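Local coordinates for protein nucleoside diphosphate kinase (Encephalitozoon cuniculi, PDB 3MPD) that probably transfers the gamma phosphate of ATP to nucleoside diphosphates through a phosphohistidine intermediate, supplying the cell with nucleoside triphosphates other than ATP, at residues I22-Q27 / G107-S112; E47-H52 / D68-M73; G93-Q98 / G114-H119; H119-V124 / E128-L133. All coordinates share one frame; numbering follows the deposited sequence. Where two conformers were deposited one is given.

Interaction 1: I22-Q27 / G107-S112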
loop_
_atom_site.group_PDB
_atom_site.type_symbol
_atom_site.label_atom_id
_atom_site.label_comp_id
_atom_site.label_asym_id
_atom_site.label_seq_id
_atom_site.Cartn_x
_atom_site.Cartn_y
_atom_site.Cartn_z
ATOM N N ILE A 22 3.711 7.799 3.542
ATOM C CA ILE A 22 3.006 6.523 3.364
ATOM C C ILE A 22 3.220 5.540 4.535
ATOM O O ILE A 22 2.246 5.063 5.112
ATOM C CB ILE A 22 3.329 5.820 2.010
ATOM C CG1 ILE A 22 2.935 6.720 0.826
ATOM C CG2 ILE A 22 2.556 4.438 1.897
ATOM C CD1 ILE A 22 3.482 6.174 -0.539
ATOM N N SER A 23 4.462 5.235 4.896
ATOM C CA SER A 23 4.684 4.184 5.920
ATOM C C SER A 23 4.170 4.612 7.288
ATOM O O SER A 23 3.647 3.785 8.030
ATOM C CB SER A 23 6.150 3.738 6.054
ATOM O OG SER A 23 6.948 4.787 6.569
ATOM N N ARG A 24 4.326 5.898 7.604
ATOM C CA ARG A 24 3.877 6.448 8.886
ATOM C C ARG A 24 2.353 6.409 9.035
ATOM O O ARG A 24 1.818 6.220 10.120
ATOM C CB ARG A 24 4.413 7.888 9.073
ATOM C CG ARG A 24 5.866 7.860 9.638
ATOM C CD ARG A 24 6.573 9.218 9.548
ATOM N NE ARG A 24 6.982 9.572 8.181
ATOM C CZ ARG A 24 7.667 10.688 7.862
ATOM N NH1 ARG A 24 8.022 11.563 8.816
ATOM N NH2 ARG A 24 8.012 10.937 6.596
ATOM N N ILE A 25 1.661 6.655 7.943
ATOM C CA ILE A 25 0.197 6.594 7.928
ATOM C C ILE A 25 -0.280 5.116 8.039
ATOM O O ILE A 25 -1.136 4.790 8.840
ATOM C CB ILE A 25 -0.322 7.251 6.638
ATOM C CG1 ILE A 25 -0.211 8.795 6.741
ATOM C CG2 ILE A 25 -1.759 6.795 6.328
ATOM C CD1 ILE A 25 -0.260 9.492 5.352
ATOM N N ILE A 26 0.276 4.234 7.242
ATOM C CA ILE A 26 -0.153 2.838 7.278
ATOM C C ILE A 26 0.122 2.213 8.656
ATOM O O ILE A 26 -0.670 1.395 9.144
ATOM C CB ILE A 26 0.519 2.044 6.135
ATOM C CG1 ILE A 26 -0.077 2.517 4.773
ATOM C CG2 ILE A 26 0.334 0.507 6.353
ATOM C CD1 ILE A 26 0.545 1.794 3.553
ATOM N N GLN A 27 1.244 2.578 9.273
ATOM C CA GLN A 27 1.545 2.099 10.632
ATOM C C GLN A 27 0.385 2.337 11.607
ATOM O O GLN A 27 0.101 1.457 12.436
ATOM C CB GLN A 27 2.819 2.770 11.192
ATOM C CG GLN A 27 3.266 2.274 12.580
ATOM C CD GLN A 27 4.497 3.092 13.148
ATOM O OE1 GLN A 27 5.274 3.677 12.408
ATOM N NE2 GLN A 27 4.627 3.126 14.440
ATOM N N GLY A 107 -3.050 15.814 13.484
ATOM C CA GLY A 107 -2.369 16.537 14.557
ATOM C C GLY A 107 -0.838 16.506 14.473
ATOM O O GLY A 107 -0.170 17.474 14.856
ATOM N N ASP A 108 -0.289 15.374 14.046
ATOM C CA ASP A 108 1.176 15.179 14.025
ATOM C C ASP A 108 1.848 15.708 12.739
ATOM O O ASP A 108 2.995 16.151 12.774
ATOM C CB ASP A 108 1.524 13.690 14.183
ATOM C CG ASP A 108 1.226 13.150 15.599
ATOM O OD1 ASP A 108 1.064 13.934 16.575
ATOM O OD2 ASP A 108 1.149 11.926 15.728
ATOM N N TYR A 109 1.134 15.667 11.620
ATOM C CA TYR A 109 1.764 15.959 10.300
ATOM C C TYR A 109 1.092 17.098 9.553
ATOM O O TYR A 109 1.677 17.683 8.648
ATOM C CB TYR A 109 1.736 14.700 9.389
ATOM C CG TYR A 109 2.244 13.415 10.032
ATOM C CD1 TYR A 109 3.499 13.361 10.609
ATOM C CD2 TYR A 109 1.483 12.246 10.019
ATOM C CE1 TYR A 109 3.983 12.191 11.244
ATOM C CE2 TYR A 109 1.972 11.033 10.622
ATOM C CZ TYR A 109 3.229 11.028 11.228
ATOM O OH TYR A 109 3.730 9.889 11.851
ATOM N N GLY A 110 -0.158 17.387 9.894
ATOM C CA GLY A 110 -0.956 18.322 9.102
ATOM C C GLY A 110 -0.822 19.767 9.541
ATOM O O GLY A 110 -0.655 20.074 10.742
ATOM N N VAL A 111 -0.889 20.666 8.567
ATOM C CA VAL A 111 -0.931 22.092 8.892
ATOM C C VAL A 111 -2.225 22.793 8.426
ATOM O O VAL A 111 -2.844 23.556 9.196
ATOM C CB VAL A 111 0.368 22.838 8.448
ATOM C CG1 VAL A 111 0.227 24.363 8.660
ATOM C CG2 VAL A 111 1.548 22.338 9.236
ATOM N N SER A 112 -2.630 22.574 7.186
ATOM C CA SER A 112 -3.828 23.240 6.669
ATOM C C SER A 112 -5.030 22.298 6.474
ATOM O O SER A 112 -4.869 21.078 6.351
ATOM C CB SER A 112 -3.480 23.968 5.355
ATOM O OG SER A 112 -3.185 22.984 4.385
HETATM O O HOH W 1 3.174 6.696 12.531
#

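Interaction 2: E47-H52 / D68-M73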
loop_
_atom_site.group_PDB
_atom_site.type_symbol
_atom_site.label_atom_id
_atom_site.label_comp_id
_atom_site.label_asym_id
_atom_site.label_seq_id
_atom_site.Cartn_x
_atom_site.Cartn_y
_atom_site.Cartn_z
ATOM N N GLU A 47 -14.075 14.079 -12.565
ATOM C CA GLU A 47 -15.449 13.595 -12.422
ATOM C C GLU A 47 -15.600 12.721 -11.185
ATOM O O GLU A 47 -16.570 12.864 -10.447
ATOM C CB GLU A 47 -15.901 12.806 -13.668
ATOM C CG GLU A 47 -15.377 13.357 -15.000
ATOM C CD GLU A 47 -13.959 12.866 -15.345
ATOM O OE1 GLU A 47 -13.003 13.668 -15.197
ATOM O OE2 GLU A 47 -13.806 11.684 -15.763
ATOM N N VAL A 48 -14.659 11.803 -10.974
ATOM C CA VAL A 48 -14.673 10.991 -9.763
ATOM C C VAL A 48 -14.599 11.835 -8.469
ATOM O O VAL A 48 -15.340 11.573 -7.525
ATOM C CB VAL A 48 -13.603 9.865 -9.781
ATOM C CG1 VAL A 48 -12.209 10.423 -9.892
ATOM C CG2 VAL A 48 -13.697 8.998 -8.520
ATOM N N LEU A 49 -13.737 12.853 -8.442
ATOM C CA LEU A 49 -13.625 13.739 -7.266
ATOM C C LEU A 49 -14.923 14.484 -6.952
ATOM O O LEU A 49 -15.325 14.587 -5.788
ATOM C CB LEU A 49 -12.473 14.728 -7.433
ATOM C CG LEU A 49 -11.086 14.098 -7.294
ATOM C CD1 LEU A 49 -10.039 15.078 -7.736
ATOM C CD2 LEU A 49 -10.825 13.610 -5.868
ATOM N N GLU A 50 -15.581 14.977 -8.006
ATOM C CA GLU A 50 -16.874 15.665 -7.902
ATOM C C GLU A 50 -17.977 14.755 -7.343
ATOM O O GLU A 50 -18.845 15.204 -6.596
ATOM C CB GLU A 50 -17.269 16.268 -9.277
ATOM C CG GLU A 50 -16.305 17.394 -9.693
ATOM C CD GLU A 50 -16.530 17.984 -11.088
ATOM O OE1 GLU A 50 -17.340 17.453 -11.884
ATOM O OE2 GLU A 50 -15.868 19.005 -11.380
ATOM N N THR A 51 -17.933 13.475 -7.701
ATOM C CA THR A 51 -18.847 12.479 -7.129
ATOM C C THR A 51 -18.489 12.190 -5.667
ATOM O O THR A 51 -19.357 12.215 -4.798
ATOM C CB THR A 51 -18.807 11.168 -7.923
ATOM O OG1 THR A 51 -19.026 11.463 -9.300
ATOM C CG2 THR A 51 -19.867 10.175 -7.418
ATOM N N HIS A 52 -17.211 11.899 -5.415
ATOM C CA HIS A 52 -16.694 11.685 -4.045
ATOM C C HIS A 52 -17.101 12.818 -3.097
ATOM O O HIS A 52 -17.560 12.565 -1.981
ATOM C CB HIS A 52 -15.168 11.515 -4.056
ATOM C CG HIS A 52 -14.575 11.248 -2.700
ATOM N ND1 HIS A 52 -14.266 9.977 -2.255
ATOM C CD2 HIS A 52 -14.234 12.089 -1.696
ATOM C CE1 HIS A 52 -13.760 10.052 -1.035
ATOM N NE2 HIS A 52 -13.736 11.322 -0.670
ATOM N N ASP A 68 -7.047 20.708 -5.741
ATOM C CA ASP A 68 -6.040 20.232 -4.798
ATOM C C ASP A 68 -5.917 18.704 -4.810
ATOM O O ASP A 68 -4.820 18.162 -4.610
ATOM C CB ASP A 68 -6.356 20.694 -3.361
ATOM C CG ASP A 68 -6.057 22.186 -3.117
ATOM O OD1 ASP A 68 -5.305 22.821 -3.907
ATOM O OD2 ASP A 68 -6.585 22.725 -2.110
ATOM N N MET A 69 -7.033 18.010 -5.019
ATOM C CA MET A 69 -7.014 16.548 -4.998
ATOM C C MET A 69 -6.555 15.996 -6.347
ATOM O O MET A 69 -6.326 14.803 -6.470
ATOM C CB MET A 69 -8.373 15.973 -4.585
ATOM C CG MET A 69 -8.629 16.043 -3.084
ATOM S SD MET A 69 -7.491 14.968 -2.192
ATOM C CE MET A 69 -8.088 13.367 -2.702
ATOM N N MET A 70 -6.395 16.870 -7.340
ATOM C CA MET A 70 -5.969 16.441 -8.675
ATOM C C MET A 70 -4.467 16.610 -8.962
ATOM O O MET A 70 -4.006 16.269 -10.063
ATOM C CB MET A 70 -6.787 17.161 -9.747
ATOM C CG MET A 70 -7.949 16.352 -10.297
ATOM S SD MET A 70 -9.137 17.516 -10.929
ATOM C CE MET A 70 -8.362 18.084 -12.455
ATOM N N SER A 71 -3.717 17.105 -7.978
ATOM C CA SER A 71 -2.326 17.538 -8.158
ATOM C C SER A 71 -1.323 16.380 -8.176
ATOM O O SER A 71 -0.105 16.594 -8.286
ATOM C CB SER A 71 -1.932 18.566 -7.080
ATOM O OG SER A 71 -1.840 17.975 -5.766
ATOM N N GLY A 72 -1.820 15.154 -8.057
ATOM C CA GLY A 72 -0.932 14.006 -8.075
ATOM C C GLY A 72 -1.564 12.712 -7.623
ATOM O O GLY A 72 -2.749 12.664 -7.276
ATOM N N MET A 73 -0.747 11.661 -7.657
ATOM C CA MET A 73 -1.158 10.311 -7.303
ATOM C C MET A 73 -1.640 10.262 -5.857
ATOM O O MET A 73 -1.051 10.925 -4.969
ATOM C CB MET A 73 0.038 9.385 -7.484
ATOM C CG MET A 73 -0.267 7.900 -7.586
ATOM S SD MET A 73 1.309 7.032 -7.522
ATOM C CE MET A 73 1.543 6.868 -5.753
#

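Interaction 3: G93-Q98 / G114-H119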
loop_
_atom_site.group_PDB
_atom_site.type_symbol
_atom_site.label_atom_id
_atom_site.label_comp_id
_atom_site.label_asym_id
_atom_site.label_seq_id
_atom_site.Cartn_x
_atom_site.Cartn_y
_atom_site.Cartn_z
ATOM N N GLY A 93 -8.152 12.277 13.027
ATOM C CA GLY A 93 -8.247 13.564 13.726
ATOM C C GLY A 93 -9.167 14.515 12.967
ATOM O O GLY A 93 -9.551 14.245 11.818
ATOM N N GLU A 94 -9.523 15.608 13.626
ATOM C CA GLU A 94 -10.377 16.695 13.084
ATOM C C GLU A 94 -9.981 17.222 11.710
ATOM O O GLU A 94 -8.807 17.299 11.375
ATOM C CB GLU A 94 -10.384 17.887 14.061
ATOM C CG GLU A 94 -11.698 17.999 14.817
ATOM C CD GLU A 94 -11.801 17.008 15.955
ATOM O OE1 GLU A 94 -12.940 16.721 16.387
ATOM O OE2 GLU A 94 -10.742 16.512 16.421
ATOM N N THR A 95 -10.979 17.631 10.938
ATOM C CA THR A 95 -10.748 18.183 9.628
ATOM C C THR A 95 -9.587 19.204 9.623
ATOM O O THR A 95 -8.679 19.098 8.808
ATOM C CB THR A 95 -12.031 18.849 9.113
ATOM O OG1 THR A 95 -13.033 17.833 8.982
ATOM C CG2 THR A 95 -11.793 19.531 7.755
ATOM N N ASN A 96 -9.636 20.176 10.522
ATOM C CA ASN A 96 -8.593 21.169 10.645
ATOM C C ASN A 96 -7.474 20.626 11.545
ATOM O O ASN A 96 -7.696 20.396 12.750
ATOM C CB ASN A 96 -9.165 22.495 11.192
ATOM C CG ASN A 96 -8.140 23.636 11.188
ATOM O OD1 ASN A 96 -6.947 23.400 11.112
ATOM N ND2 ASN A 96 -8.618 24.878 11.279
ATOM N N PRO A 97 -6.264 20.437 10.981
ATOM C CA PRO A 97 -5.163 19.894 11.809
ATOM C C PRO A 97 -4.840 20.718 13.056
ATOM O O PRO A 97 -4.369 20.127 14.045
ATOM C CB PRO A 97 -3.957 19.864 10.838
ATOM C CG PRO A 97 -4.606 19.788 9.456
ATOM C CD PRO A 97 -5.829 20.686 9.591
ATOM N N GLN A 98 -5.104 22.029 13.053
ATOM C CA GLN A 98 -4.900 22.841 14.300
ATOM C C GLN A 98 -5.816 22.377 15.429
ATOM O O GLN A 98 -5.505 22.542 16.609
ATOM C CB GLN A 98 -5.166 24.358 14.121
ATOM C CG GLN A 98 -4.794 25.034 12.847
ATOM C CD GLN A 98 -5.326 26.499 12.776
ATOM O OE1 GLN A 98 -6.381 26.780 12.172
ATOM N NE2 GLN A 98 -4.594 27.431 13.419
ATOM N N GLY A 114 -6.884 22.158 3.773
ATOM C CA GLY A 114 -6.831 21.646 2.381
ATOM C C GLY A 114 -5.795 20.536 2.164
ATOM O O GLY A 114 -5.997 19.626 1.359
ATOM N N LYS A 115 -4.690 20.600 2.897
ATOM C CA LYS A 115 -3.670 19.568 2.819
ATOM C C LYS A 115 -3.597 18.832 4.125
ATOM O O LYS A 115 -2.564 18.806 4.807
ATOM C CB LYS A 115 -2.356 20.203 2.396
ATOM C CG LYS A 115 -2.505 20.638 0.937
ATOM C CD LYS A 115 -1.603 21.725 0.568
ATOM C CE LYS A 115 -2.129 22.337 -0.742
ATOM N NZ LYS A 115 -1.082 22.204 -1.747
ATOM N N ASN A 116 -4.725 18.237 4.485
ATOM C CA ASN A 116 -4.841 17.590 5.778
ATOM C C ASN A 116 -4.602 16.070 5.643
ATOM O O ASN A 116 -5.226 15.311 6.336
ATOM C CB ASN A 116 -6.175 17.924 6.429
ATOM C CG ASN A 116 -7.370 17.388 5.655
ATOM O OD1 ASN A 116 -7.251 16.844 4.545
ATOM N ND2 ASN A 116 -8.541 17.525 6.260
ATOM N N ILE A 117 -3.727 15.690 4.705
ATOM C CA ILE A 117 -2.955 14.409 4.692
ATOM C C ILE A 117 -3.700 13.215 4.083
ATOM O O ILE A 117 -3.098 12.379 3.394
ATOM C CB ILE A 117 -2.448 13.990 6.113
ATOM C CG1 ILE A 117 -1.721 15.145 6.830
ATOM C CG2 ILE A 117 -1.573 12.720 6.042
ATOM C CD1 ILE A 117 -0.493 15.696 6.041
ATOM N N ILE A 118 -4.987 13.092 4.417
ATOM C CA ILE A 118 -5.681 11.823 4.288
ATOM C C ILE A 118 -7.192 12.070 4.304
ATOM O O ILE A 118 -7.685 13.067 4.884
ATOM C CB ILE A 118 -5.255 10.838 5.473
ATOM C CG1 ILE A 118 -5.746 9.407 5.268
ATOM C CG2 ILE A 118 -5.678 11.390 6.850
ATOM C CD1 ILE A 118 -5.178 8.436 6.409
ATOM N N HIS A 119 -7.926 11.196 3.628
ATOM C CA HIS A 119 -9.364 11.160 3.744
ATOM C C HIS A 119 -9.755 9.845 4.393
ATOM O O HIS A 119 -9.220 8.802 4.008
ATOM C CB HIS A 119 -9.983 11.173 2.344
ATOM C CG HIS A 119 -11.407 10.729 2.340
ATOM N ND1 HIS A 119 -12.452 11.587 2.612
ATOM C CD2 HIS A 119 -11.960 9.510 2.132
ATOM C CE1 HIS A 119 -13.589 10.918 2.569
ATOM N NE2 HIS A 119 -13.318 9.656 2.271
#

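Interaction 4: H119-V124 / E128-L133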
loop_
_atom_site.group_PDB
_atom_site.type_symbol
_atom_site.label_atom_id
_atom_site.label_comp_id
_atom_site.label_asym_id
_atom_site.label_seq_id
_atom_site.Cartn_x
_atom_site.Cartn_y
_atom_site.Cartn_z
ATOM N N HIS A 119 -7.926 11.196 3.628
ATOM C CA HIS A 119 -9.364 11.160 3.744
ATOM C C HIS A 119 -9.755 9.845 4.393
ATOM O O HIS A 119 -9.220 8.802 4.008
ATOM C CB HIS A 119 -9.983 11.173 2.344
ATOM C CG HIS A 119 -11.407 10.729 2.340
ATOM N ND1 HIS A 119 -12.452 11.587 2.612
ATOM C CD2 HIS A 119 -11.960 9.510 2.132
ATOM C CE1 HIS A 119 -13.589 10.918 2.569
ATOM N NE2 HIS A 119 -13.318 9.656 2.271
ATOM N N GLY A 120 -10.706 9.856 5.335
ATOM C CA GLY A 120 -11.312 8.591 5.778
ATOM C C GLY A 120 -12.820 8.734 5.748
ATOM O O GLY A 120 -13.329 9.816 6.041
ATOM N N SER A 121 -13.546 7.662 5.401
ATOM C CA SER A 121 -15.018 7.739 5.360
ATOM C C SER A 121 -15.619 8.253 6.676
ATOM O O SER A 121 -15.102 7.973 7.741
ATOM C CB SER A 121 -15.636 6.370 5.031
ATOM O OG SER A 121 -15.058 5.820 3.869
ATOM N N ASP A 122 -16.725 8.989 6.595
ATOM C CA ASP A 122 -17.353 9.531 7.803
ATOM C C ASP A 122 -18.474 8.648 8.353
ATOM O O ASP A 122 -18.876 8.805 9.501
ATOM C CB ASP A 122 -17.797 10.996 7.629
ATOM C CG ASP A 122 -18.925 11.184 6.625
ATOM O OD1 ASP A 122 -19.370 10.220 5.948
ATOM O OD2 ASP A 122 -19.377 12.351 6.508
ATOM N N CYS A 123 -18.948 7.709 7.540
ATOM C CA CYS A 123 -19.988 6.777 7.958
ATOM C C CYS A 123 -19.986 5.554 7.040
ATOM O O CYS A 123 -19.349 5.562 5.990
ATOM C CB CYS A 123 -21.361 7.470 7.971
ATOM S SG CYS A 123 -21.937 8.048 6.351
ATOM N N VAL A 124 -20.708 4.510 7.432
ATOM C CA VAL A 124 -20.735 3.258 6.665
ATOM C C VAL A 124 -21.317 3.441 5.250
ATOM O O VAL A 124 -20.786 2.903 4.270
ATOM C CB VAL A 124 -21.483 2.149 7.461
ATOM C CG1 VAL A 124 -22.017 1.048 6.543
ATOM C CG2 VAL A 124 -20.555 1.566 8.550
ATOM N N GLU A 128 -19.161 2.716 1.705
ATOM C CA GLU A 128 -19.599 1.797 0.628
ATOM C C GLU A 128 -19.634 2.489 -0.739
ATOM O O GLU A 128 -19.131 1.953 -1.725
ATOM C CB GLU A 128 -20.958 1.178 0.967
ATOM C CG GLU A 128 -20.860 0.204 2.153
ATOM C CD GLU A 128 -19.828 -0.900 1.939
ATOM O OE1 GLU A 128 -19.952 -1.655 0.940
ATOM O OE2 GLU A 128 -18.897 -1.029 2.779
ATOM N N LYS A 129 -20.190 3.695 -0.774
ATOM C CA LYS A 129 -20.172 4.530 -1.980
ATOM C C LYS A 129 -18.737 4.817 -2.451
ATOM O O LYS A 129 -18.456 4.695 -3.639
ATOM C CB LYS A 129 -20.950 5.849 -1.749
ATOM C CG LYS A 129 -20.710 6.933 -2.812
ATOM C CD LYS A 129 -21.263 8.291 -2.398
ATOM C CE LYS A 129 -20.432 9.414 -2.999
ATOM N NZ LYS A 129 -21.204 10.657 -3.154
ATOM N N GLU A 130 -17.852 5.211 -1.527
ATOM C CA GLU A 130 -16.464 5.539 -1.872
ATOM C C GLU A 130 -15.692 4.305 -2.356
ATOM O O GLU A 130 -14.956 4.389 -3.334
ATOM C CB GLU A 130 -15.726 6.221 -0.698
ATOM C CG GLU A 130 -16.266 7.641 -0.388
ATOM C CD GLU A 130 -15.894 8.148 1.015
ATOM O OE1 GLU A 130 -15.057 7.504 1.716
ATOM O OE2 GLU A 130 -16.428 9.221 1.415
ATOM N N ILE A 131 -15.866 3.170 -1.680
ATOM C CA ILE A 131 -15.240 1.923 -2.137
ATOM C C ILE A 131 -15.642 1.566 -3.582
ATOM O O ILE A 131 -14.762 1.294 -4.415
ATOM C CB ILE A 131 -15.501 0.763 -1.165
ATOM C CG1 ILE A 131 -14.750 1.012 0.145
ATOM C CG2 ILE A 131 -15.087 -0.584 -1.788
ATOM C CD1 ILE A 131 -15.238 0.205 1.320
ATOM N N LYS A 132 -16.946 1.608 -3.890
ATOM C CA LYS A 132 -17.429 1.310 -5.249
ATOM C C LYS A 132 -16.962 2.349 -6.265
ATOM O O LYS A 132 -16.710 2.028 -7.417
ATOM C CB LYS A 132 -18.963 1.187 -5.300
ATOM C CG LYS A 132 -19.547 0.059 -4.433
ATOM C CD LYS A 132 -21.082 0.083 -4.447
ATOM C CE LYS A 132 -21.654 -0.292 -3.071
ATOM N NZ LYS A 132 -22.957 0.421 -2.829
ATOM N N LEU A 133 -16.841 3.595 -5.826
ATOM C CA LEU A 133 -16.388 4.678 -6.696
ATOM C C LEU A 133 -14.911 4.532 -7.086
ATOM O O LEU A 133 -14.567 4.616 -8.262
ATOM C CB LEU A 133 -16.626 6.022 -6.005
ATOM C CG LEU A 133 -16.350 7.284 -6.797
ATOM C CD1 LEU A 133 -17.212 7.372 -8.098
ATOM C CD2 LEU A 133 -16.559 8.488 -5.875
HETATM O O HOH W 2 -17.013 10.153 3.860
#

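Interaction 1: I22-Q27 / G107-S112
Arg-24 and Tyr-109 make a surface contact that rests on the carbon part of a charged side chain and not on its charge. The tyrosine meets the arginine with its phenol oxygen first: Tyr-109 OH is 3.5 Å from Arg-24 CB, and it lies 3.7 Å from Arg-24 CD, so the oxygen sits alongside the aliphatic stem. The ring carbon behind it follows at a greater distance, with Tyr-109 CZ 4.0 Å from Arg-24 CB. The stem comes in obliquely to the ring, and the guanidinium and ring planes stand 68° apart, far from the parallel setting of a stack. Arg-24 CG lies opposite its carbonyl carbon (chi1 -84°), and a bend at chi3 (-74°) carries the guanidinium back along its own side of the contact, where Arg-24 NH2 bonds to Arg-20 O, just before the helix.

A water makes a second link. It donates to Arg-24 O at 2.8 Å and reaches Tyr-109 OH in a weak bond of 3.3 Å. Asp-108 CB caps one face of the Tyr-109 ring, 4.0 Å above its centre, while the Asp-108 carboxylate forms a salt bridge with Arg-28. Tyr-109 also packs on Leu-21 and Ile-117, and other residues of helix 22-32 touch strand 74-80 and the second subunit. The contact thus docks helix 105-109 onto the first long helix of the fold, an arrangement consistent with the Kpn loop, the long insertion of nucleoside diphosphate kinases that helps frame the nucleotide site.

Interaction 2: E47-H52 / D68-M73
Leu-49 meets Met-69 and Met-70 in a wholly apolar contact, an instance of one branched side chain serving two neighbours at once. Its two methyls divide the work. CD2 approaches the root of the first methionine, with Leu-49 CD2 3.6 Å from Met-69 CB, and the same carbon is also within reach of the other methyl, Leu-49 CD1 standing 3.7 Å from Met-69 CB. CD1 goes on to the second methionine, where Leu-49 CD1 is 3.5 Å from Met-70 CG. Met-69 is bent at both chi2 and chi3, which brings its terminal CE back to 4.2 Å from Leu-49 CD2. The sulfur of Met-70 is more marginal, with SD 4.1 Å from Leu-49 CD1.

No hydrogen bond crosses between the segments. Within helix 46-52, Glu-47 O accepts from Thr-51 twice, from the backbone N and from the hydroxyl OG1, each at 3.1 Å and from opposite faces of the carbonyl plane.

The leucine belongs to helix 46-52, while the methionines lie about the weakly bonded close of helix 62-69; Gly-72, with positive phi, then leaves helical geometry on the way to strand 74-80. Trp-134 of helix 124-134 and Pro-44 also touch Leu-49. Met-69 lies on Lys-13, Pro-14 and Tyr-53, which places this helix pair beside the probable active site, and His-52 carries the first of the two helices to the ring of His-119.

Interaction 3: G93-Q98 / G114-H119
The nucleotide site, by similarity, includes both Thr-95 and Asn-116, and here the two are joined directly, a worked case of one probable binding residue positioned by the backbone of another. Asn-116 ND2 donates to Thr-95 O at 3.0 Å in an almost straight bond of 172°. The fit is good on both sides: the oxygen lies in the amide plane of Asn-116, and the donor lies in the carbonyl plane of Thr-95, on a lone pair. Asn-116 CG sits between its backbone N and carbonyl carbon (chi1 64°), which points the amide at the loop. The other end of the amide is used as well, since OD1 bonds to Lys-13 NZ, so both rotation and flip of the group are set.

Van der Waals contacts flank this bond. The proline ring crosses the asparagine at about a right angle, with Pro-97 CG 3.9 Å from Asn-116 CB, and the methyl Thr-95 CG2 is 4.1 Å from Asn-116 ND2.

The segment 93-98 is consistent with the start of the Kpn loop of this family, and it holds its own shape through an Asx turn: Asn-96 OD1 accepts from Gln-98 N at 3.0 Å, from above the carbonyl plane. Asn-96 ND2 returns a bond of 3.1 Å to Gln-98 OE1. On the other side, Ile-117 has the positive phi (85°) of a classic gamma turn, spanned by a weak bond of 2.9 Å from Ile-118 N to Asn-116 O. Arg-106 clamps this turn through NE to Asn-116 O and NH2 to Ile-118 O, where the turn runs into strand 118-120, which carries His-119.

Interaction 4: H119-V124 / E128-L133
His-119 and Glu-130 are brought together by two stretched-out side chains: the histidine ring swings away from its own backbone N (chi1 163°), and the glutamate runs on extended beyond CG (chi2 161°) to meet it from the opposite direction. His-119 NE2 donates to Glu-130 OE1 at 2.8 Å, nearly straight at 170°. The oxygen lies at the ring edge, in its plane, yet the nitrogen stands above the carboxylate plane. From the opposite face of that plane Ser-121 OG donates to the same Glu-130 OE1 at 2.7 Å. Two donors therefore grip one oxygen, and a water secures the other, donating to Glu-130 OE2 at 2.7 Å and accepting from Asp-122 N at 3.0 Å.

This is a familiar second-shell device: a carboxylate holds NE2, fixing the ring's rotation and leaving ND1, the pros nitrogen and probable phosphate carrier, away from the carboxylate. Farther along, Glu-128 N bonds to Val-124 O at 3.0 Å in the first turn of helix 124-134, and the Glu-128 carboxylate turns to Arg-7.

Strand 118-120 delivers the histidine, and the helix that follows it folds back to supply the glutamate. Strand 7-12 lies alongside, where Phe-9 N bonds to Ser-121 OG, and His-52 of helix 46-52 meets the His-119 ring edge-to-face.

Overall arrangement
Along the chain, interaction 2 is nested inside the loop closed by interaction 1, whose segments alternate with those of interaction 3; interaction 4 comes last. Interactions 1 and 3 lie close, with centres about 9 Å apart, and touch where Pro-97 meets Gly-110 and Ile-25 meets Ile-117. Interactions 3 and 4 share His-119 and strand 118-120, an outermost strand of the four-stranded antiparallel sheet within the chain, although their centres are about 17 Å apart. Interactions 2, 3 and 4 meet at His-119, the probable phosphate carrier, through His-52 in the case of interaction 2, while interaction 1 joins them through interaction 3. The probable nucleotide-site loop, helix 46-52 and helix 124-134 thus converge on strand 118-120.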